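RNA-dependent RNA polymerase (PDB 6DWX) carries an OTU-like cysteine protease domain that, as in related viral enzymes, probably strips ubiquitin or ubiquitin-like modifiers from host proteins. Local coordinates at residues F14-Q19 with I130-G135; R44-F49 with I141-I146. All coordinates share one frame; numbering follows the deposited sequence.

Contact 1: F14-Q19 with I130-G135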
ATOM      1  N   PHE A  14      -7.218 -11.554  -7.512  1.00 29.64           N
ATOM      2  CA  PHE A  14      -7.576 -10.692  -8.625  1.00 27.93           C
ATOM      3  C   PHE A  14      -6.304 -10.118  -9.225  1.00 27.59           C
ATOM      4  O   PHE A  14      -5.493  -9.532  -8.501  1.00 28.94           O
ATOM      5  CB  PHE A  14      -8.514  -9.578  -8.138  1.00 27.37           C
ATOM      6  CG  PHE A  14      -8.781  -8.506  -9.165  1.00 30.69           C
ATOM      7  CD1 PHE A  14      -9.823  -8.645 -10.069  1.00 29.40           C
ATOM      8  CD2 PHE A  14      -7.992  -7.359  -9.225  1.00 31.73           C
ATOM      9  CE1 PHE A  14     -10.075  -7.662 -11.013  1.00 32.48           C
ATOM     10  CE2 PHE A  14      -8.234  -6.376 -10.167  1.00 29.70           C
ATOM     11  CZ  PHE A  14      -9.281  -6.527 -11.062  1.00 29.12           C
ATOM     12  N   ASP A  15      -6.108 -10.286 -10.534  1.00 29.29           N
ATOM     13  CA  ASP A  15      -4.977  -9.665 -11.219  1.00 27.08           C
ATOM     14  C   ASP A  15      -3.683  -9.995 -10.471  1.00 30.10           C
ATOM     15  O   ASP A  15      -3.388 -11.179 -10.308  1.00 28.80           O
ATOM     16  CB  ASP A  15      -5.222  -8.157 -11.364  1.00 30.23           C
ATOM     17  CG  ASP A  15      -4.179  -7.471 -12.235  1.00 35.14           C
ATOM     18  OD1 ASP A  15      -3.831  -8.020 -13.308  1.00 39.85           O
ATOM     19  OD2 ASP A  15      -3.710  -6.372 -11.835  1.00 42.07           O
ATOM     20  N   ASN A  16      -2.929  -9.005  -9.964  1.00 28.14           N
ATOM     21  CA  ASN A  16      -1.695  -9.292  -9.229  1.00 27.52           C
ATOM     22  C   ASN A  16      -1.894  -9.276  -7.709  1.00 27.94           C
ATOM     23  O   ASN A  16      -0.912  -9.233  -6.957  1.00 26.20           O
ATOM     24  CB  ASN A  16      -0.557  -8.341  -9.653  1.00 25.91           C
ATOM     25  CG  ASN A  16      -0.685  -6.926  -9.066  1.00 33.26           C
ATOM     26  OD1 ASN A  16      -1.780  -6.476  -8.710  1.00 29.00           O
ATOM     27  ND2 ASN A  16       0.441  -6.208  -9.004  1.00 26.22           N
ATOM     28  N   CYS A  17      -3.136  -9.401  -7.253  1.00 27.98           N
ATOM     29  CA  CYS A  17      -3.492  -9.288  -5.848  1.00 25.01           C
ATOM     30  C   CYS A  17      -3.803 -10.665  -5.270  1.00 26.80           C
ATOM     31  O   CYS A  17      -4.551 -11.444  -5.875  1.00 26.86           O
ATOM     32  CB  CYS A  17      -4.690  -8.355  -5.675  1.00 22.82           C
ATOM     33  SG  CYS A  17      -5.156  -8.156  -3.970  1.00 29.12           S
ATOM     34  N   SER A  18      -3.224 -10.960  -4.103  1.00 22.91           N
ATOM     35  CA  SER A  18      -3.501 -12.197  -3.390  1.00 27.00           C
ATOM     36  C   SER A  18      -3.654 -11.878  -1.905  1.00 28.00           C
ATOM     37  O   SER A  18      -3.447 -10.743  -1.458  1.00 25.29           O
ATOM     38  CB  SER A  18      -2.408 -13.251  -3.626  1.00 24.17           C
ATOM     39  OG  SER A  18      -1.135 -12.749  -3.231  1.00 25.91           O
ATOM     40  N   GLN A  19      -3.985 -12.905  -1.130  1.00 26.98           N
ATOM     41  CA  GLN A  19      -4.463 -12.705   0.220  1.00 27.26           C
ATOM     42  C   GLN A  19      -4.104 -13.924   1.051  1.00 31.77           C
ATOM     43  O   GLN A  19      -4.015 -15.038   0.531  1.00 33.81           O
ATOM     44  CB  GLN A  19      -5.969 -12.456   0.218  1.00 26.52           C
ATOM     45  CG  GLN A  19      -6.569 -12.338   1.571  1.00 42.10           C
ATOM     46  CD  GLN A  19      -7.943 -12.937   1.626  1.00 55.35           C
ATOM     47  OE1 GLN A  19      -8.858 -12.483   0.932  1.00 61.08           O
ATOM     48  NE2 GLN A  19      -8.104 -13.976   2.452  1.00 56.76           N
ATOM     49  N   ILE A 130      -2.826  -8.817   2.610  1.00 23.26           N
ATOM     50  CA  ILE A 130      -3.199  -8.619   1.218  1.00 23.95           C
ATOM     51  C   ILE A 130      -1.961  -8.138   0.465  1.00 24.96           C
ATOM     52  O   ILE A 130      -1.299  -7.186   0.894  1.00 24.64           O
ATOM     53  CB  ILE A 130      -4.360  -7.615   1.071  1.00 27.42           C
ATOM     54  CG1 ILE A 130      -5.581  -8.116   1.843  1.00 30.37           C
ATOM     55  CG2 ILE A 130      -4.690  -7.395  -0.412  1.00 20.83           C
ATOM     56  CD1 ILE A 130      -6.729  -7.126   1.883  1.00 32.31           C
ATOM     57  N   ARG A 131      -1.658  -8.789  -0.659  1.00 24.80           N
ATOM     58  CA  ARG A 131      -0.390  -8.629  -1.356  1.00 23.78           C
ATOM     59  C   ARG A 131      -0.629  -8.258  -2.812  1.00 24.43           C
ATOM     60  O   ARG A 131      -1.473  -8.865  -3.480  1.00 22.13           O
ATOM     61  CB  ARG A 131       0.432  -9.931  -1.277  1.00 22.60           C
ATOM     62  CG  ARG A 131       1.765  -9.877  -2.018  1.00 24.49           C
ATOM     63  CD  ARG A 131       2.554 -11.177  -1.854  1.00 23.50           C
ATOM     64  NE  ARG A 131       1.822 -12.263  -2.495  1.00 29.71           N
ATOM     65  CZ  ARG A 131       2.386 -13.253  -3.174  1.00 27.81           C
ATOM     66  NH1 ARG A 131       3.708 -13.331  -3.273  1.00 28.05           N
ATOM     67  NH2 ARG A 131       1.619 -14.155  -3.759  1.00 26.83           N
ATOM     68  N   TRP A 132       0.112  -7.264  -3.300  1.00 25.32           N
ATOM     69  CA  TRP A 132       0.200  -6.948  -4.721  1.00 21.82           C
ATOM     70  C   TRP A 132       1.621  -7.248  -5.180  1.00 25.39           C
ATOM     71  O   TRP A 132       2.580  -6.652  -4.674  1.00 24.66           O
ATOM     72  CB  TRP A 132      -0.162  -5.488  -4.997  1.00 22.94           C
ATOM     73  CG  TRP A 132      -1.611  -5.149  -4.731  1.00 25.72           C
ATOM     74  CD1 TRP A 132      -2.612  -5.050  -5.657  1.00 23.55           C
ATOM     75  CD2 TRP A 132      -2.215  -4.846  -3.453  1.00 22.48           C
ATOM     76  NE1 TRP A 132      -3.793  -4.710  -5.040  1.00 23.08           N
ATOM     77  CE2 TRP A 132      -3.580  -4.578  -3.692  1.00 21.47           C
ATOM     78  CE3 TRP A 132      -1.728  -4.755  -2.140  1.00 21.52           C
ATOM     79  CZ2 TRP A 132      -4.470  -4.232  -2.664  1.00 23.43           C
ATOM     80  CZ3 TRP A 132      -2.621  -4.423  -1.108  1.00 21.49           C
ATOM     81  CH2 TRP A 132      -3.974  -4.160  -1.381  1.00 20.37           C
ATOM     82  N   GLY A 133       1.756  -8.170  -6.125  1.00 27.06           N
ATOM     83  CA  GLY A 133       3.051  -8.632  -6.581  1.00 26.46           C
ATOM     84  C   GLY A 133       3.323 -10.062  -6.141  1.00 29.37           C
ATOM     85  O   GLY A 133       2.599 -10.655  -5.336  1.00 28.49           O
ATOM     86  N   ASP A 134       4.414 -10.607  -6.684  1.00 30.37           N
ATOM     87  CA  ASP A 134       4.794 -12.001  -6.469  1.00 34.53           C
ATOM     88  C   ASP A 134       5.878 -12.188  -5.418  1.00 34.19           C
ATOM     89  O   ASP A 134       6.264 -13.334  -5.156  1.00 32.28           O
ATOM     90  CB  ASP A 134       5.300 -12.631  -7.779  1.00 34.50           C
ATOM     91  CG  ASP A 134       4.171 -13.113  -8.689  1.00 35.88           C
ATOM     92  OD1 ASP A 134       3.047 -13.413  -8.208  1.00 37.47           O
ATOM     93  OD2 ASP A 134       4.423 -13.183  -9.906  1.00 38.80           O
ATOM     94  N   GLY A 135       6.419 -11.107  -4.848  1.00 30.83           N
ATOM     95  CA  GLY A 135       7.533 -11.228  -3.935  1.00 27.67           C
ATOM     96  C   GLY A 135       7.115 -11.715  -2.556  1.00 33.13           C
ATOM     97  O   GLY A 135       5.939 -11.889  -2.236  1.00 31.73           O
TER
HETATM   98  O   HOH W   1      -0.072 -11.209  -5.121  1.00 23.05           O
HETATM   99  O   HOH W   2       1.236 -11.442  -8.533  1.00 39.03           O
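An antiparallel strand pair joins Cys-17, Ser-18 and Gln-19 to Trp-132, Arg-131 and Ile-130, where the hairpin of strands 11-14 and 17-25 joins strand 125-132 within the mixed sheet of the OTU-like fold. The type II' turn Phe-14 to Cys-17 leads into the first strand of the pair. Ser-18 and Arg-131 form the hydrogen-bonded pair: Ser-18 N donates to Arg-131 O and Arg-131 N to Ser-18 O, both at 2.8 Å. Past the strand end, Gly-133 N adds a bond to Asn-16 O at 3.0 Å.

The two faces of the pair are built differently. On one, Ser-18 OG is forked by Arg-131: NE and NH2 each reach it at 3.1 Å, and the hydroxyl lies close to the guanidinium plane. The arginine chain is extended until chi3 (65°) bends it, bringing the NE side to the serine while NH1 bonds Gly-135 O beyond the strand. A water 2.7 Å from Ser-18 OG also lies within donating distance of the carbonyl oxygens Asn-16 O and Gly-133 O, where the two backbones begin to part.

On the face of Cys-17, Ile-130 and Trp-132, sulfur, aliphatic and indole groups meet. Cys-17 SG, set anti to its own backbone N, lies over the Trp-132 indole, 4.1 Å from the centroid of the five-membered ring and 23° off its normal. The same sulfur touches Ile-130 CG2 at 3.7 Å. Asn-16 OD1 instead approaches the indole at its edge, 3.5 Å from Trp-132 CD1, while its ND2 bonds Ser-108 OG.

Helix 101-111 touches the indole through Ser-101 and Ala-104, Phe-117 of strand 115-120 meets it edge-to-face, and Trp-10 makes a cation-pi contact with Arg-131.

Contact 2: R44-F49 with I141-I146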
ATOM      1  N   ARG A  44       2.650   8.638   3.301  1.00 22.23           N
ATOM      2  CA  ARG A  44       3.777   8.814   4.218  1.00 24.20           C
ATOM      3  C   ARG A  44       4.475   7.492   4.499  1.00 25.30           C
ATOM      4  O   ARG A  44       5.702   7.451   4.666  1.00 27.93           O
ATOM      5  CB  ARG A  44       3.315   9.443   5.542  1.00 24.38           C
ATOM      6  CG  ARG A  44       2.530  10.732   5.406  1.00 25.20           C
ATOM      7  CD  ARG A  44       2.094  11.281   6.776  1.00 28.30           C
ATOM      8  NE  ARG A  44       1.462  12.590   6.625  1.00 31.72           N
ATOM      9  CZ  ARG A  44       2.126  13.746   6.598  1.00 30.11           C
ATOM     10  NH1 ARG A  44       3.445  13.755   6.741  1.00 27.96           N
ATOM     11  NH2 ARG A  44       1.470  14.891   6.429  1.00 30.03           N
ATOM     12  N   ALA A  45       3.712   6.403   4.602  1.00 24.63           N
ATOM     13  CA  ALA A  45       4.350   5.113   4.844  1.00 25.91           C
ATOM     14  C   ALA A  45       5.172   4.683   3.633  1.00 28.54           C
ATOM     15  O   ALA A  45       6.310   4.220   3.780  1.00 30.20           O
ATOM     16  CB  ALA A  45       3.290   4.065   5.205  1.00 24.89           C
ATOM     17  N   VAL A  46       4.630   4.858   2.422  1.00 25.15           N
ATOM     18  CA  VAL A  46       5.394   4.501   1.230  1.00 26.96           C
ATOM     19  C   VAL A  46       6.611   5.415   1.087  1.00 28.19           C
ATOM     20  O   VAL A  46       7.705   4.963   0.728  1.00 26.77           O
ATOM     21  CB  VAL A  46       4.490   4.552  -0.016  1.00 27.15           C
ATOM     22  CG1 VAL A  46       5.333   4.337  -1.281  1.00 25.15           C
ATOM     23  CG2 VAL A  46       3.351   3.526   0.103  1.00 21.68           C
ATOM     24  N   SER A  47       6.439   6.714   1.369  1.00 25.68           N
ATOM     25  CA  SER A  47       7.557   7.654   1.334  1.00 26.91           C
ATOM     26  C   SER A  47       8.691   7.232   2.269  1.00 30.18           C
ATOM     27  O   SER A  47       9.869   7.347   1.912  1.00 27.91           O
ATOM     28  CB  SER A  47       7.060   9.052   1.693  1.00 28.09           C
ATOM     29  OG  SER A  47       8.138   9.958   1.842  1.00 28.87           O
ATOM     30  N   THR A  48       8.356   6.732   3.466  1.00 28.50           N
ATOM     31  CA  THR A  48       9.383   6.239   4.384  1.00 32.87           C
ATOM     32  C   THR A  48      10.175   5.105   3.757  1.00 33.09           C
ATOM     33  O   THR A  48      11.404   5.052   3.876  1.00 33.39           O
ATOM     34  CB  THR A  48       8.758   5.740   5.695  1.00 35.12           C
ATOM     35  OG1 THR A  48       7.823   6.701   6.190  1.00 34.34           O
ATOM     36  CG2 THR A  48       9.831   5.488   6.717  1.00 31.13           C
ATOM     37  N   PHE A  49       9.475   4.152   3.136  1.00 31.60           N
ATOM     38  CA  PHE A  49      10.167   3.063   2.456  1.00 30.77           C
ATOM     39  C   PHE A  49      11.114   3.602   1.392  1.00 28.00           C
ATOM     40  O   PHE A  49      12.247   3.134   1.256  1.00 27.89           O
ATOM     41  CB  PHE A  49       9.161   2.101   1.815  1.00 29.53           C
ATOM     42  CG  PHE A  49       9.815   1.022   0.971  1.00 29.19           C
ATOM     43  CD1 PHE A  49      10.187  -0.198   1.543  1.00 23.55           C
ATOM     44  CD2 PHE A  49      10.064   1.232  -0.386  1.00 24.50           C
ATOM     45  CE1 PHE A  49      10.788  -1.189   0.776  1.00 27.87           C
ATOM     46  CE2 PHE A  49      10.666   0.248  -1.159  1.00 27.29           C
ATOM     47  CZ  PHE A  49      11.032  -0.967  -0.582  1.00 23.51           C
ATOM     48  N   ILE A 141       7.227  -3.621   0.232  1.00 24.44           N
ATOM     49  CA  ILE A 141       6.768  -2.522   1.074  1.00 24.84           C
ATOM     50  C   ILE A 141       5.685  -3.101   1.980  1.00 25.77           C
ATOM     51  O   ILE A 141       4.597  -3.440   1.506  1.00 22.73           O
ATOM     52  CB  ILE A 141       6.227  -1.354   0.244  1.00 25.94           C
ATOM     53  CG1 ILE A 141       7.188  -1.005  -0.895  1.00 25.07           C
ATOM     54  CG2 ILE A 141       5.927  -0.151   1.144  1.00 22.28           C
ATOM     55  CD1 ILE A 141       6.711   0.184  -1.730  1.00 27.72           C
ATOM     56  N   ASN A 142       5.999  -3.256   3.269  1.00 24.51           N
ATOM     57  CA  ASN A 142       5.074  -3.783   4.268  1.00 21.24           C
ATOM     58  C   ASN A 142       4.421  -2.638   5.033  1.00 25.83           C
ATOM     59  O   ASN A 142       5.117  -1.772   5.571  1.00 22.74           O
ATOM     60  CB  ASN A 142       5.800  -4.691   5.255  1.00 21.61           C
ATOM     61  CG  ASN A 142       6.400  -5.910   4.585  1.00 26.67           C
ATOM     62  OD1 ASN A 142       5.722  -6.931   4.410  1.00 25.00           O
ATOM     63  ND2 ASN A 142       7.675  -5.813   4.203  1.00 20.85           N
ATOM     64  N   LEU A 143       3.090  -2.653   5.103  1.00 22.73           N
ATOM     65  CA  LEU A 143       2.324  -1.627   5.798  1.00 21.19           C
ATOM     66  C   LEU A 143       1.436  -2.269   6.853  1.00 23.63           C
ATOM     67  O   LEU A 143       0.874  -3.350   6.635  1.00 23.06           O
ATOM     68  CB  LEU A 143       1.459  -0.818   4.820  1.00 23.52           C
ATOM     69  CG  LEU A 143       2.188  -0.143   3.643  1.00 24.56           C
ATOM     70  CD1 LEU A 143       1.243   0.766   2.874  1.00 26.31           C
ATOM     71  CD2 LEU A 143       3.361   0.653   4.148  1.00 22.92           C
ATOM     72  N   LEU A 144       1.323  -1.613   8.004  1.00 20.74           N
ATOM     73  CA  LEU A 144       0.380  -2.025   9.034  1.00 22.06           C
ATOM     74  C   LEU A 144      -0.900  -1.230   8.800  1.00 22.29           C
ATOM     75  O   LEU A 144      -0.908  -0.004   8.943  1.00 23.88           O
ATOM     76  CB  LEU A 144       0.946  -1.792  10.435  1.00 19.78           C
ATOM     77  CG  LEU A 144       0.234  -2.543  11.566  1.00 21.48           C
ATOM     78  CD1 LEU A 144       0.621  -4.039  11.583  1.00 21.22           C
ATOM     79  CD2 LEU A 144       0.492  -1.883  12.917  1.00 20.97           C
ATOM     80  N   HIS A 145      -1.965  -1.927   8.406  1.00 19.64           N
ATOM     81  CA  HIS A 145      -3.269  -1.331   8.137  1.00 24.00           C
ATOM     82  C   HIS A 145      -4.150  -1.537   9.366  1.00 24.47           C
ATOM     83  O   HIS A 145      -4.486  -2.677   9.704  1.00 23.40           O
ATOM     84  CB  HIS A 145      -3.909  -1.973   6.910  1.00 24.07           C
ATOM     85  CG  HIS A 145      -5.116  -1.246   6.415  1.00 31.61           C
ATOM     86  ND1 HIS A 145      -6.032  -1.823   5.562  1.00 32.42           N
ATOM     87  CD2 HIS A 145      -5.555   0.017   6.647  1.00 32.42           C
ATOM     88  CE1 HIS A 145      -6.980  -0.944   5.282  1.00 40.34           C
ATOM     89  NE2 HIS A 145      -6.716   0.180   5.929  1.00 39.06           N
ATOM     90  N   ILE A 146      -4.516  -0.438  10.031  1.00 22.49           N
ATOM     91  CA  ILE A 146      -5.272  -0.464  11.282  1.00 23.81           C
ATOM     92  C   ILE A 146      -6.577   0.323  11.110  1.00 24.20           C
ATOM     93  O   ILE A 146      -6.912   0.739   9.998  1.00 23.78           O
ATOM     94  CB  ILE A 146      -4.408   0.078  12.439  1.00 24.80           C
ATOM     95  CG1 ILE A 146      -4.174   1.591  12.329  1.00 23.45           C
ATOM     96  CG2 ILE A 146      -3.042  -0.632  12.462  1.00 24.34           C
ATOM     97  CD1 ILE A 146      -3.330   2.161  13.516  1.00 20.90           C
TER
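Phe-49 presents the face of its ring to Ile-141, and the side chains meet at about a right angle. The contact illustrates helix-on-sheet packing in an OTU-type cysteine protease: helix 41-51 lies against strand 141-146, the short axes 9.0 Å apart at closest and running at 144° to one another. As in other OTU proteases, the nucleophilic cysteine probably lies near the start of this helix.

Ile-141 aims its CG1 methylene almost straight at the ring, 3.6 Å from the Phe-49 centroid and 7° off the normal, a CH-pi contact over the centre of the six carbons. The isoleucine CG1 sits beside its own backbone N (chi1 -47°), which leaves CG2 to lean on Phe-49 CB at 4.0 Å and CD1 to run along the CD2 side of the ring.

One turn earlier on the helix, Ala-45 CB points at the strand and meets Leu-143 CD2 at 3.6 Å; its small methyl lets the leucine come close to the helix. Val-46 spans both strand residues more loosely, CG1 near Ile-141 CD1 and CG2 near Leu-143 CD1, each pair 4.4 Å apart. The alternation of the strand turns Ile-141 and Leu-143 to the helix and Asn-142 away from it; the Asn-142 amide bonds Trp-118 NE1 through OD1 and Tyr-137 O through ND2. Within the helix, Arg-44 O takes two donors from one residue: Thr-48 OG1 reaches Arg-44 O at 2.7 Å, and the backbone N of the same threonine arrives from the opposite face of the carbonyl plane.

In the fold
Contact 1 pairs two strands within the sheet, whereas contact 2 lays a helix against a face of it. Their centres lie 16 Å apart and their nearest atoms about 6 Å, so they do not touch directly. Strand 115-120 lies between strands 125-132 and 141-146, and its Phe-117 bridges the two sites, meeting Trp-132 of contact 1 and Leu-143 of contact 2. The segments alternate along the chain, and the two later strands follow one another in sequence. Contact 2 includes the helix which, by analogy with other OTU proteases, probably bears the nucleophile near its start; contact 1 belongs to the part of the sheet beyond strand 115-120.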